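Small nuclear ribonucleoprotein homolog (PDB 1M5Q) is an Sm-like archaeal protein that assembles into a ring-based 14-mer and probably binds RNA. Local coordinates at residues R72-A75 with K76-K80; K119-F122 with E123-K127. All blocks are in the same frame, centred on the assembly; numbering follows the deposited sequence.

Interaction 1 of 2, residues R72-A75 with K76-K80; sequences REFA and KQAEK
E73 lays its carboxylate over the side chain of Q77, one helical turn further on: OE2 of E73 sits 3.6 Å from CG of Q77 and accepts a weak hydrogen bond from its amide NE2 at 3.3 Å. The N-H points fairly straight at the oxygen (160°), but carboxylate and amide planes are turned 69° apart. A bend at chi2 (66°) brings the E73 carboxylate back over the following turn. The other end of the Q77 amide is held more firmly, since OE1 accepts a hydrogen bond from R128. On its other flank E73 meets the aliphatic part of K76, with OE2 3.8 Å from CD of K76; the ammonium group lies beyond contact, so the attraction is at most a diffuse one. These are i to i+3 and i to i+4 side-chain contacts on helix 71-81, in the C-terminal region that augments the Sm fold. The usual i to i+4 backbone hydrogen bonds accompany them, among them N of Q77 to O of E73 at 2.9 Å. On the buried side, CE2 of the F74 ring comes obliquely to within 4.3 Å of CB of A78. A75 and A78 both pack against V86 of strand 86-89, while F74 faces helix 113-127.

Interaction 2 of 2, residues K119-F122 with E123-K127; sequences KRLF and EEFLK
This is an intrahelical contact of i to i+4 pairs on helix 113-127, the last helix of the chain, with one flank against helix 71-81 and another against a second subunit. L121 and F125 run side by side in the same direction, and CD2 of L121 touches CE1 of F125 at 3.8 Å. The F125 ring also turns its edge to the backbone: its CD1 lies 3.2 Å from O of L121, which is in the ring plane and also accepts the N-H of F125. One step round the helix, L126 puts CD1 at the edge of the F122 ring, 3.8 Å from CE2 of F122. L126 supplies the reach: with CG beside its own backbone N (chi1 -56°) it runs back one turn to the ring of F122, which projects outward from the helix.

The polar flank is organised differently. E123, extended beyond CG, runs back past the carbonyl of K119, its CD 3.3 Å from O of K119, while its carboxylate oxygens are taken by R102 and T92 of the second subunit. A water donates to both O of R120 (2.8 Å) and OE1 of E124. NZ of K127 forms a salt bridge to the same OE1 at 3.2 Å, its hydrogen bond weak, and also pairs with D99 of the second subunit. Together, the apolar stripe and the charged flank are characteristic of an amphipathic helix, here within the C-terminal domain and at a subunit interface.

How the interactions relate
After the short helix 2-6 the chain builds the five-stranded Sm sheet, then enters helix 71-81, where interaction 1 forms within successive turns. The four-stranded antiparallel sheet from 86 to 109 follows, and the chain ends in helix 113-127 with interaction 2. Neither contact closes a loop, since each joins adjoining segments; the two are in series, neither nested nor crossed. They meet in space all the same, with centres about 12 Å apart: CZ of F125 packs on CA of F74 at 3.5 Å, and CE1 of F74 on CD1 of L121 at 3.6 Å. The helices that precede and follow the second sheet in sequence are thereby packed together; of the two, only interaction 2 also meets the second subunit.

Interaction 1 of 2, residues R72-A75 with K76-K80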
ATOM      1  N   ARG H  72     -26.575 -40.731  -1.438  1.00 32.97           N
ATOM      2  CA  ARG H  72     -27.401 -41.904  -1.756  1.00 34.63           C
ATOM      3  C   ARG H  72     -26.487 -43.108  -1.720  1.00 32.06           C
ATOM      4  O   ARG H  72     -26.860 -44.136  -1.213  1.00 32.93           O
ATOM      5  CB  ARG H  72     -28.065 -41.781  -3.144  1.00 35.11           C
ATOM      6  CG  ARG H  72     -29.297 -40.894  -3.157  1.00 38.06           C
ATOM      7  CD  ARG H  72     -30.100 -41.110  -4.443  1.00 43.81           C
ATOM      8  NE  ARG H  72     -30.272 -39.863  -5.187  1.00 49.16           N
ATOM      9  CZ  ARG H  72     -31.326 -39.075  -5.061  1.00 52.20           C
ATOM     10  NH1 ARG H  72     -32.305 -39.418  -4.235  1.00 54.50           N
ATOM     11  NH2 ARG H  72     -31.385 -37.926  -5.727  1.00 54.53           N
ATOM     12  N   GLU H  73     -25.279 -42.982  -2.251  1.00 31.10           N
ATOM     13  CA  GLU H  73     -24.352 -44.103  -2.205  1.00 30.15           C
ATOM     14  C   GLU H  73     -23.957 -44.341  -0.730  1.00 29.61           C
ATOM     15  O   GLU H  73     -23.864 -45.480  -0.281  1.00 30.46           O
ATOM     16  CB  GLU H  73     -23.130 -43.806  -3.050  1.00 31.37           C
ATOM     17  CG  GLU H  73     -22.096 -44.920  -3.013  1.00 37.18           C
ATOM     18  CD  GLU H  73     -22.616 -46.222  -3.663  1.00 39.03           C
ATOM     19  OE1 GLU H  73     -23.236 -46.162  -4.758  1.00 41.44           O
ATOM     20  OE2 GLU H  73     -22.391 -47.293  -3.082  1.00 38.96           O
ATOM     21  N   PHE H  74     -23.731 -43.270   0.034  1.00 26.80           N
ATOM     22  CA  PHE H  74     -23.415 -43.427   1.440  1.00 25.64           C
ATOM     23  C   PHE H  74     -24.527 -44.224   2.157  1.00 24.87           C
ATOM     24  O   PHE H  74     -24.257 -45.067   3.007  1.00 24.09           O
ATOM     25  CB  PHE H  74     -23.274 -42.055   2.156  1.00 24.26           C
ATOM     26  CG  PHE H  74     -22.910 -42.161   3.657  1.00 22.37           C
ATOM     27  CD1 PHE H  74     -21.597 -42.218   4.058  1.00 22.69           C
ATOM     28  CD2 PHE H  74     -23.895 -42.212   4.634  1.00 22.43           C
ATOM     29  CE1 PHE H  74     -21.228 -42.329   5.427  1.00 21.81           C
ATOM     30  CE2 PHE H  74     -23.555 -42.316   6.007  1.00 24.52           C
ATOM     31  CZ  PHE H  74     -22.203 -42.376   6.393  1.00 23.05           C
ATOM     32  N   ALA H  75     -25.771 -43.888   1.863  1.00 26.20           N
ATOM     33  CA  ALA H  75     -26.907 -44.542   2.493  1.00 27.87           C
ATOM     34  C   ALA H  75     -26.888 -46.044   2.095  1.00 30.16           C
ATOM     35  O   ALA H  75     -27.053 -46.934   2.946  1.00 28.43           O
ATOM     36  CB  ALA H  75     -28.178 -43.876   2.054  1.00 25.48           C
ATOM     37  N   LYS H  76     -26.643 -46.303   0.817  1.00 31.46           N
ATOM     38  CA  LYS H  76     -26.564 -47.665   0.335  1.00 33.50           C
ATOM     39  C   LYS H  76     -25.536 -48.452   1.142  1.00 32.57           C
ATOM     40  O   LYS H  76     -25.807 -49.521   1.660  1.00 31.87           O
ATOM     41  CB  LYS H  76     -26.177 -47.662  -1.154  1.00 36.29           C
ATOM     42  CG  LYS H  76     -26.096 -49.052  -1.814  1.00 41.34           C
ATOM     43  CD  LYS H  76     -25.837 -48.929  -3.322  1.00 43.66           C
ATOM     44  CE  LYS H  76     -25.771 -50.298  -4.007  1.00 45.60           C
ATOM     45  NZ  LYS H  76     -25.585 -50.153  -5.480  1.00 47.53           N
ATOM     46  N   GLN H  77     -24.345 -47.913   1.277  1.00 31.43           N
ATOM     47  CA  GLN H  77     -23.321 -48.634   2.003  1.00 31.71           C
ATOM     48  C   GLN H  77     -23.604 -48.674   3.507  1.00 30.80           C
ATOM     49  O   GLN H  77     -23.265 -49.645   4.200  1.00 29.53           O
ATOM     50  CB  GLN H  77     -21.957 -48.006   1.701  1.00 33.57           C
ATOM     51  CG  GLN H  77     -21.486 -48.274   0.270  1.00 38.05           C
ATOM     52  CD  GLN H  77     -20.027 -47.893   0.055  1.00 41.68           C
ATOM     53  OE1 GLN H  77     -19.224 -47.890   1.004  1.00 44.10           O
ATOM     54  NE2 GLN H  77     -19.661 -47.594  -1.199  1.00 43.35           N
ATOM     55  N   ALA H  78     -24.238 -47.638   4.035  1.00 28.30           N
ATOM     56  CA  ALA H  78     -24.539 -47.685   5.452  1.00 29.50           C
ATOM     57  C   ALA H  78     -25.596 -48.783   5.751  1.00 29.74           C
ATOM     58  O   ALA H  78     -25.663 -49.291   6.858  1.00 28.63           O
ATOM     59  CB  ALA H  78     -25.040 -46.349   5.929  1.00 27.51           C
ATOM     60  N   GLU H  79     -26.415 -49.134   4.759  1.00 32.47           N
ATOM     61  CA  GLU H  79     -27.460 -50.145   4.932  1.00 34.02           C
ATOM     62  C   GLU H  79     -26.875 -51.546   5.131  1.00 34.58           C
ATOM     63  O   GLU H  79     -27.535 -52.396   5.699  1.00 34.72           O
ATOM     64  CB  GLU H  79     -28.414 -50.134   3.737  1.00 38.23           C
ATOM     65  CG  GLU H  79     -29.519 -51.215   3.718  1.00 42.20           C
ATOM     66  CD  GLU H  79     -30.639 -50.942   4.715  1.00 45.69           C
ATOM     67  OE1 GLU H  79     -31.024 -49.751   4.850  1.00 48.05           O
ATOM     68  OE2 GLU H  79     -31.137 -51.907   5.346  1.00 44.89           O
ATOM     69  N   LYS H  80     -25.634 -51.772   4.696  1.00 35.31           N
ATOM     70  CA  LYS H  80     -24.983 -53.086   4.863  1.00 36.64           C
ATOM     71  C   LYS H  80     -24.380 -53.220   6.251  1.00 34.02           C
ATOM     72  O   LYS H  80     -24.045 -54.309   6.706  1.00 34.52           O
ATOM     73  CB  LYS H  80     -23.857 -53.271   3.834  1.00 37.46           C
ATOM     74  CG  LYS H  80     -24.367 -53.085   2.426  1.00 42.73           C
ATOM     75  CD  LYS H  80     -23.258 -53.161   1.376  1.00 46.00           C
ATOM     76  CE  LYS H  80     -23.754 -52.506   0.092  1.00 48.57           C
ATOM     77  NZ  LYS H  80     -25.232 -52.770  -0.130  1.00 50.97           N
TER

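Interaction 2 of 2, residues K119-F122 with E123-K127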
ATOM      1  N   LYS H 119     -18.817 -42.383  11.095  1.00 27.13           N
ATOM      2  CA  LYS H 119     -17.667 -41.507  10.846  1.00 27.41           C
ATOM      3  C   LYS H 119     -16.598 -42.280  10.081  1.00 26.91           C
ATOM      4  O   LYS H 119     -15.992 -41.761   9.141  1.00 26.04           O
ATOM      5  CB  LYS H 119     -17.115 -40.977  12.168  1.00 30.21           C
ATOM      6  CG  LYS H 119     -17.894 -39.774  12.719  1.00 29.84           C
ATOM      7  CD  LYS H 119     -17.359 -39.367  14.058  1.00 31.67           C
ATOM      8  CE  LYS H 119     -18.185 -38.240  14.656  1.00 34.14           C
ATOM      9  NZ  LYS H 119     -17.781 -38.023  16.080  1.00 35.41           N
ATOM     10  N   ARG H 120     -16.379 -43.541  10.442  1.00 27.56           N
ATOM     11  CA  ARG H 120     -15.395 -44.331   9.700  1.00 26.42           C
ATOM     12  C   ARG H 120     -15.875 -44.616   8.283  1.00 25.56           C
ATOM     13  O   ARG H 120     -15.062 -44.631   7.361  1.00 24.38           O
ATOM     14  CB  ARG H 120     -15.063 -45.650  10.395  1.00 29.10           C
ATOM     15  CG  ARG H 120     -13.969 -45.556  11.403  1.00 33.43           C
ATOM     16  CD  ARG H 120     -14.486 -45.021  12.687  1.00 38.41           C
ATOM     17  NE  ARG H 120     -13.562 -45.136  13.827  1.00 38.37           N
ATOM     18  CZ  ARG H 120     -13.779 -44.490  14.968  1.00 38.39           C
ATOM     19  NH1 ARG H 120     -14.868 -43.717  15.053  1.00 37.60           N
ATOM     20  NH2 ARG H 120     -12.939 -44.601  15.999  1.00 34.91           N
ATOM     21  N   LEU H 121     -17.172 -44.823   8.065  1.00 24.97           N
ATOM     22  CA  LEU H 121     -17.625 -45.078   6.667  1.00 24.27           C
ATOM     23  C   LEU H 121     -17.417 -43.795   5.833  1.00 24.56           C
ATOM     24  O   LEU H 121     -17.002 -43.834   4.679  1.00 23.46           O
ATOM     25  CB  LEU H 121     -19.101 -45.385   6.622  1.00 25.42           C
ATOM     26  CG  LEU H 121     -19.703 -46.408   5.658  1.00 30.70           C
ATOM     27  CD1 LEU H 121     -21.097 -45.910   5.263  1.00 29.26           C
ATOM     28  CD2 LEU H 121     -18.835 -46.693   4.461  1.00 28.90           C
ATOM     29  N   PHE H 122     -17.748 -42.666   6.450  1.00 24.61           N
ATOM     30  CA  PHE H 122     -17.613 -41.341   5.839  1.00 25.65           C
ATOM     31  C   PHE H 122     -16.179 -41.132   5.376  1.00 24.18           C
ATOM     32  O   PHE H 122     -15.914 -40.757   4.218  1.00 23.77           O
ATOM     33  CB  PHE H 122     -17.998 -40.254   6.874  1.00 24.40           C
ATOM     34  CG  PHE H 122     -18.261 -38.900   6.252  1.00 27.19           C
ATOM     35  CD1 PHE H 122     -19.560 -38.494   5.976  1.00 28.51           C
ATOM     36  CD2 PHE H 122     -17.220 -38.023   5.991  1.00 26.60           C
ATOM     37  CE1 PHE H 122     -19.823 -37.210   5.453  1.00 28.10           C
ATOM     38  CE2 PHE H 122     -17.459 -36.753   5.474  1.00 28.82           C
ATOM     39  CZ  PHE H 122     -18.765 -36.343   5.207  1.00 29.31           C
ATOM     40  N   GLU H 123     -15.248 -41.413   6.288  1.00 25.09           N
ATOM     41  CA  GLU H 123     -13.818 -41.286   5.990  1.00 25.09           C
ATOM     42  C   GLU H 123     -13.376 -42.267   4.934  1.00 26.13           C
ATOM     43  O   GLU H 123     -12.473 -41.980   4.160  1.00 25.94           O
ATOM     44  CB  GLU H 123     -12.989 -41.461   7.263  1.00 26.46           C
ATOM     45  CG  GLU H 123     -13.119 -40.273   8.200  1.00 24.96           C
ATOM     46  CD  GLU H 123     -12.942 -40.683   9.661  1.00 27.55           C
ATOM     47  OE1 GLU H 123     -12.301 -41.741   9.915  1.00 28.54           O
ATOM     48  OE2 GLU H 123     -13.438 -39.949  10.549  1.00 26.03           O
ATOM     49  N   GLU H 124     -14.030 -43.411   4.844  1.00 27.38           N
ATOM     50  CA  GLU H 124     -13.627 -44.356   3.815  1.00 30.43           C
ATOM     51  C   GLU H 124     -13.965 -43.750   2.439  1.00 30.74           C
ATOM     52  O   GLU H 124     -13.184 -43.883   1.475  1.00 31.29           O
ATOM     53  CB  GLU H 124     -14.305 -45.700   4.062  1.00 32.19           C
ATOM     54  CG  GLU H 124     -13.409 -46.870   3.780  1.00 39.79           C
ATOM     55  CD  GLU H 124     -11.995 -46.701   4.330  1.00 43.43           C
ATOM     56  OE1 GLU H 124     -11.809 -46.546   5.568  1.00 45.33           O
ATOM     57  OE2 GLU H 124     -11.056 -46.737   3.502  1.00 46.81           O
ATOM     58  N   PHE H 125     -15.098 -43.059   2.340  1.00 29.87           N
ATOM     59  CA  PHE H 125     -15.435 -42.369   1.075  1.00 29.93           C
ATOM     60  C   PHE H 125     -14.401 -41.261   0.804  1.00 31.64           C
ATOM     61  O   PHE H 125     -13.929 -41.120  -0.328  1.00 33.69           O
ATOM     62  CB  PHE H 125     -16.821 -41.689   1.109  1.00 28.24           C
ATOM     63  CG  PHE H 125     -17.971 -42.614   0.876  1.00 25.70           C
ATOM     64  CD1 PHE H 125     -18.426 -43.451   1.871  1.00 25.36           C
ATOM     65  CD2 PHE H 125     -18.616 -42.640  -0.364  1.00 27.37           C
ATOM     66  CE1 PHE H 125     -19.534 -44.326   1.636  1.00 23.99           C
ATOM     67  CE2 PHE H 125     -19.709 -43.493  -0.606  1.00 24.26           C
ATOM     68  CZ  PHE H 125     -20.163 -44.337   0.408  1.00 25.66           C
ATOM     69  N   LEU H 126     -14.047 -40.471   1.819  1.00 31.13           N
ATOM     70  CA  LEU H 126     -13.065 -39.395   1.620  1.00 32.31           C
ATOM     71  C   LEU H 126     -11.701 -39.915   1.197  1.00 34.99           C
ATOM     72  O   LEU H 126     -10.960 -39.216   0.528  1.00 35.72           O
ATOM     73  CB  LEU H 126     -12.880 -38.554   2.891  1.00 28.41           C
ATOM     74  CG  LEU H 126     -14.151 -37.933   3.467  1.00 27.08           C
ATOM     75  CD1 LEU H 126     -13.786 -37.087   4.672  1.00 24.10           C
ATOM     76  CD2 LEU H 126     -14.846 -37.108   2.416  1.00 26.19           C
ATOM     77  N   LYS H 127     -11.340 -41.129   1.608  1.00 37.96           N
ATOM     78  CA  LYS H 127     -10.059 -41.672   1.220  1.00 40.68           C
ATOM     79  C   LYS H 127     -10.049 -42.198  -0.228  1.00 45.48           C
ATOM     80  O   LYS H 127      -8.970 -42.335  -0.815  1.00 47.36           O
ATOM     81  CB  LYS H 127      -9.628 -42.775   2.188  1.00 38.91           C
ATOM     82  CG  LYS H 127      -9.283 -42.273   3.565  1.00 36.72           C
ATOM     83  CD  LYS H 127      -8.607 -43.344   4.441  1.00 38.44           C
ATOM     84  CE  LYS H 127      -9.519 -44.449   4.889  1.00 38.45           C
ATOM     85  NZ  LYS H 127      -8.783 -45.546   5.620  1.00 35.60           N
TER
HETATM   86  O   HOH W   1     -12.374 -45.301   7.672  1.00 30.49           O